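Long-range contact in pilin, type IV (Thermus thermophilus, PDB 4BHR), which is a type IV pilin, present as its soluble part without the N-terminal membrane helix, and probably serves in pili involved in cell adhesion: residues T53-A65 with Y72-F84. Sequence-based numbering, arbitrary orientation.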
loop_
_atom_site.group_PDB
_atom_site.type_symbol
_atom_site.label_atom_id
_atom_site.label_comp_id
_atom_site.label_asym_id
_atom_site.label_seq_id
_atom_site.Cartn_x
_atom_site.Cartn_y
_atom_site.Cartn_z
ATOM N N THR A 53 -0.668 -3.647 4.865
ATOM C CA THR A 53 -0.567 -4.817 5.719
ATOM C C THR A 53 0.556 -5.716 5.237
ATOM O O THR A 53 0.927 -5.749 4.051
ATOM C CB THR A 53 -1.884 -5.658 5.733
ATOM O OG1 THR A 53 -2.303 -5.928 4.378
ATOM C CG2 THR A 53 -2.976 -4.920 6.487
ATOM N N ALA A 54 1.142 -6.468 6.179
ATOM C CA ALA A 54 2.170 -7.416 5.849
ATOM C C ALA A 54 1.590 -8.737 5.353
ATOM O O ALA A 54 0.643 -9.319 5.964
ATOM C CB ALA A 54 3.056 -7.652 7.065
ATOM N N ASN A 55 2.164 -9.235 4.271
ATOM C CA ASN A 55 1.754 -10.531 3.721
ATOM C C ASN A 55 2.306 -11.659 4.613
ATOM O O ASN A 55 3.296 -11.471 5.330
ATOM C CB ASN A 55 2.301 -10.706 2.303
ATOM C CG ASN A 55 1.567 -9.832 1.251
ATOM O OD1 ASN A 55 0.877 -8.866 1.598
ATOM N ND2 ASN A 55 1.785 -10.135 -0.027
ATOM N N ASN A 56 1.622 -12.793 4.601
ATOM C CA ASN A 56 2.072 -13.916 5.419
ATOM C C ASN A 56 3.514 -14.403 5.115
ATOM O O ASN A 56 4.155 -15.073 5.957
ATOM C CB ASN A 56 1.050 -15.059 5.322
ATOM C CG ASN A 56 -0.278 -14.729 6.018
ATOM O OD1 ASN A 56 -0.336 -13.971 6.983
ATOM N ND2 ASN A 56 -1.355 -15.324 5.520
ATOM N N ASP A 57 4.049 -14.086 3.935
ATOM C CA ASP A 57 5.382 -14.568 3.616
ATOM C C ASP A 57 6.480 -13.863 4.380
ATOM O O ASP A 57 7.653 -14.256 4.312
ATOM C CB ASP A 57 5.638 -14.596 2.090
ATOM C CG ASP A 57 5.737 -13.206 1.461
ATOM O OD1 ASP A 57 5.644 -12.200 2.178
ATOM O OD2 ASP A 57 5.963 -13.150 0.237
ATOM N N GLY A 58 6.117 -12.777 5.065
ATOM C CA GLY A 58 7.084 -12.026 5.843
ATOM C C GLY A 58 8.049 -11.205 5.008
ATOM O O GLY A 58 9.015 -10.635 5.535
ATOM N N VAL A 59 7.788 -11.116 3.699
ATOM C CA VAL A 59 8.650 -10.314 2.823
ATOM C C VAL A 59 7.878 -9.192 2.109
ATOM O O VAL A 59 8.403 -8.082 1.912
ATOM C CB VAL A 59 9.341 -11.226 1.771
ATOM C CG1 VAL A 59 10.061 -10.420 0.704
ATOM C CG2 VAL A 59 10.346 -12.142 2.502
ATOM N N ASN A 60 6.686 -9.537 1.650
ATOM C CA ASN A 60 5.861 -8.642 0.829
ATOM C C ASN A 60 4.757 -7.997 1.615
ATOM O O ASN A 60 4.513 -8.357 2.796
ATOM C CB ASN A 60 5.320 -9.467 -0.361
ATOM C CG ASN A 60 6.374 -9.712 -1.394
ATOM O OD1 ASN A 60 6.848 -8.764 -2.035
ATOM N ND2 ASN A 60 6.791 -10.998 -1.583
ATOM N N PHE A 61 4.075 -7.042 0.971
ATOM C CA PHE A 61 3.018 -6.290 1.661
ATOM C C PHE A 61 1.895 -6.002 0.673
ATOM O O PHE A 61 2.056 -6.108 -0.549
ATOM C CB PHE A 61 3.575 -4.959 2.242
ATOM C CG PHE A 61 4.255 -4.099 1.194
ATOM C CD1 PHE A 61 3.488 -3.171 0.474
ATOM C CD2 PHE A 61 5.616 -4.212 0.913
ATOM C CE1 PHE A 61 4.074 -2.388 -0.541
ATOM C CE2 PHE A 61 6.203 -3.451 -0.089
ATOM C CZ PHE A 61 5.438 -2.529 -0.816
ATOM N N THR A 62 0.778 -5.590 1.200
ATOM C CA THR A 62 -0.391 -5.207 0.364
ATOM C C THR A 62 -0.869 -3.830 0.816
ATOM O O THR A 62 -1.058 -3.568 2.009
ATOM C CB THR A 62 -1.556 -6.211 0.507
ATOM O OG1 THR A 62 -1.119 -7.516 0.069
ATOM C CG2 THR A 62 -2.784 -5.798 -0.393
ATOM N N VAL A 63 -1.098 -2.946 -0.157
ATOM C CA VAL A 63 -1.637 -1.621 0.117
ATOM C C VAL A 63 -3.063 -1.633 -0.369
ATOM O O VAL A 63 -3.313 -2.017 -1.534
ATOM C CB VAL A 63 -0.858 -0.539 -0.714
ATOM C CG1 VAL A 63 -1.384 0.861 -0.349
ATOM C CG2 VAL A 63 0.625 -0.632 -0.414
ATOM N N THR A 64 -3.989 -1.228 0.497
ATOM C CA THR A 64 -5.403 -1.251 0.122
ATOM C C THR A 64 -6.110 0.061 0.406
ATOM O O THR A 64 -6.042 0.568 1.508
ATOM C CB THR A 64 -6.142 -2.351 0.895
ATOM O OG1 THR A 64 -5.511 -3.616 0.639
ATOM C CG2 THR A 64 -7.615 -2.389 0.381
ATOM N N ALA A 65 -6.814 0.586 -0.597
ATOM C CA ALA A 65 -7.560 1.836 -0.438
ATOM C C ALA A 65 -9.039 1.592 -0.713
ATOM O O ALA A 65 -9.410 0.974 -1.696
ATOM C CB ALA A 65 -7.034 2.962 -1.316
ATOM N N TYR A 72 -16.470 1.682 -8.382
ATOM C CA TYR A 72 -16.062 0.437 -7.688
ATOM C C TYR A 72 -15.527 0.737 -6.274
ATOM O O TYR A 72 -15.334 1.912 -5.916
ATOM C CB TYR A 72 -15.032 -0.374 -8.518
ATOM C CG TYR A 72 -13.648 0.263 -8.592
ATOM C CD1 TYR A 72 -13.397 1.378 -9.400
ATOM C CD2 TYR A 72 -12.587 -0.251 -7.851
ATOM C CE1 TYR A 72 -12.151 1.976 -9.445
ATOM C CE2 TYR A 72 -11.336 0.337 -7.892
ATOM C CZ TYR A 72 -11.111 1.438 -8.704
ATOM O OH TYR A 72 -9.881 2.034 -8.740
ATOM N N GLY A 73 -15.269 -0.331 -5.504
ATOM C CA GLY A 73 -15.146 -0.256 -4.053
ATOM C C GLY A 73 -13.768 0.024 -3.489
ATOM O O GLY A 73 -13.626 0.824 -2.545
ATOM N N SER A 74 -12.756 -0.639 -4.031
ATOM C CA SER A 74 -11.392 -0.516 -3.493
ATOM C C SER A 74 -10.363 -0.952 -4.536
ATOM O O SER A 74 -10.651 -1.680 -5.494
ATOM C CB SER A 74 -11.231 -1.370 -2.210
ATOM O OG SER A 74 -11.504 -2.743 -2.469
ATOM N N VAL A 75 -9.131 -0.493 -4.335
ATOM C CA VAL A 75 -8.051 -0.835 -5.197
ATOM C C VAL A 75 -6.892 -1.244 -4.277
ATOM O O VAL A 75 -6.747 -0.676 -3.195
ATOM C CB VAL A 75 -7.657 0.324 -6.107
ATOM C CG1 VAL A 75 -7.536 1.639 -5.316
ATOM C CG2 VAL A 75 -6.411 -0.023 -6.923
ATOM N N SER A 76 -6.178 -2.248 -4.714
ATOM C CA SER A 76 -5.106 -2.931 -3.948
ATOM C C SER A 76 -3.888 -3.079 -4.743
ATOM O O SER A 76 -3.970 -3.142 -5.954
ATOM C CB SER A 76 -5.532 -4.375 -3.706
ATOM O OG SER A 76 -5.731 -4.411 -2.378
ATOM N N PHE A 77 -2.722 -3.101 -4.089
ATOM C CA PHE A 77 -1.503 -3.420 -4.799
ATOM C C PHE A 77 -0.728 -4.403 -3.939
ATOM O O PHE A 77 -0.550 -4.164 -2.762
ATOM C CB PHE A 77 -0.653 -2.166 -5.097
ATOM C CG PHE A 77 0.644 -2.500 -5.740
ATOM C CD1 PHE A 77 1.758 -2.821 -4.946
ATOM C CD2 PHE A 77 0.782 -2.466 -7.128
ATOM C CE1 PHE A 77 2.985 -3.099 -5.549
ATOM C CE2 PHE A 77 1.986 -2.722 -7.724
ATOM C CZ PHE A 77 3.091 -3.062 -6.920
ATOM N N ASP A 78 -0.316 -5.528 -4.517
ATOM C CA ASP A 78 0.340 -6.639 -3.756
ATOM C C ASP A 78 1.754 -6.742 -4.234
ATOM O O ASP A 78 1.994 -6.947 -5.419
ATOM C CB ASP A 78 -0.434 -7.955 -4.040
ATOM C CG ASP A 78 0.131 -9.162 -3.278
ATOM O OD1 ASP A 78 1.232 -9.053 -2.695
ATOM O OD2 ASP A 78 -0.550 -10.213 -3.262
ATOM N N SER A 79 2.733 -6.428 -3.355
ATOM C CA SER A 79 4.117 -6.350 -3.820
ATOM C C SER A 79 4.628 -7.699 -4.235
ATOM O O SER A 79 5.618 -7.802 -4.930
ATOM C CB SER A 79 5.034 -5.813 -2.718
ATOM O OG SER A 79 5.132 -6.700 -1.623
ATOM N N SER A 80 3.933 -8.742 -3.796
ATOM C CA SER A 80 4.385 -10.104 -4.082
ATOM C C SER A 80 4.124 -10.458 -5.543
ATOM O O SER A 80 4.792 -11.329 -6.084
ATOM C CB SER A 80 3.736 -11.124 -3.142
ATOM O OG SER A 80 2.487 -11.544 -3.636
ATOM N N THR A 81 3.173 -9.755 -6.176
ATOM C CA THR A 81 2.859 -9.928 -7.591
ATOM C C THR A 81 3.173 -8.706 -8.460
ATOM O O THR A 81 3.335 -8.806 -9.689
ATOM C CB THR A 81 1.364 -10.253 -7.794
ATOM O OG1 THR A 81 0.586 -9.125 -7.398
ATOM C CG2 THR A 81 0.957 -11.460 -6.948
ATOM N N GLY A 82 3.266 -7.548 -7.811
ATOM C CA GLY A 82 3.613 -6.311 -8.462
ATOM C C GLY A 82 2.396 -5.837 -9.236
ATOM O O GLY A 82 2.516 -4.963 -10.082
ATOM N N GLN A 83 1.231 -6.389 -8.883
ATOM C CA GLN A 83 -0.031 -6.101 -9.592
ATOM C C GLN A 83 -1.069 -5.371 -8.757
ATOM O O GLN A 83 -1.242 -5.652 -7.587
ATOM C CB GLN A 83 -0.664 -7.430 -10.030
ATOM C CG GLN A 83 0.175 -8.246 -11.017
ATOM C CD GLN A 83 -0.443 -9.609 -11.293
ATOM O OE1 GLN A 83 -1.484 -9.960 -10.737
ATOM N NE2 GLN A 83 0.198 -10.380 -12.135
ATOM N N PHE A 84 -1.831 -4.500 -9.421
ATOM C CA PHE A 84 -3.064 -3.931 -8.875
ATOM C C PHE A 84 -4.216 -4.922 -9.000
ATOM O O PHE A 84 -4.266 -5.725 -9.946
ATOM C CB PHE A 84 -3.527 -2.720 -9.668
ATOM C CG PHE A 84 -2.659 -1.485 -9.521
ATOM C CD1 PHE A 84 -2.783 -0.684 -8.425
ATOM C CD2 PHE A 84 -1.737 -1.151 -10.509
ATOM C CE1 PHE A 84 -2.018 0.452 -8.271
ATOM C CE2 PHE A 84 -0.948 -0.014 -10.370
ATOM C CZ PHE A 84 -1.123 0.795 -9.249
HETATM O O HOH W 1 -2.739 -9.358 -0.881
#
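V63 and F77 face each other as a hydrogen-bonded pair in the antiparallel hairpin of strands 61-67 and 74-78; strand 61-67 is the middle one of the pilin's five-stranded antiparallel sheet and 74-78 its neighbour. The N-to-C directions of strands 61-65 and 74-78 lie 168° apart. V63 N reaches F77 O at 2.9 Å and F77 N returns to V63 O. A65 and V75 repeat the pattern, and their side chains lie on the same face as V63 and F77, where F77 meets V11 and A15 of helix 6-20.

At F61 and S79 one backbone bond remains, S79 N to F61 O, while S79 OG, placed between its backbone N and carbonyl carbon, replaces a backbone acceptor for F61 N at 2.8 Å and donates to N60 OD1 at 2.7 Å, in the amide's carbonyl plane. S79 CB sits over a face of the F61 ring, 3.8 Å from its centroid and 16° off the normal, a CH-pi contact.

On the sheet face carrying T62, T64, S76 and D78, N55 ND2 donates to D78 OD1 at 2.9 Å, with amide and carboxylate planes 78° apart. S80 N and OG also grip D78 OD1, the former closing an Asx turn. In the second shell, D57 OD2 uses its syn lone pair to hold N60 ND2, fixing that amide, while N55 OD1 accepts from T62 OG1 at 2.9 Å.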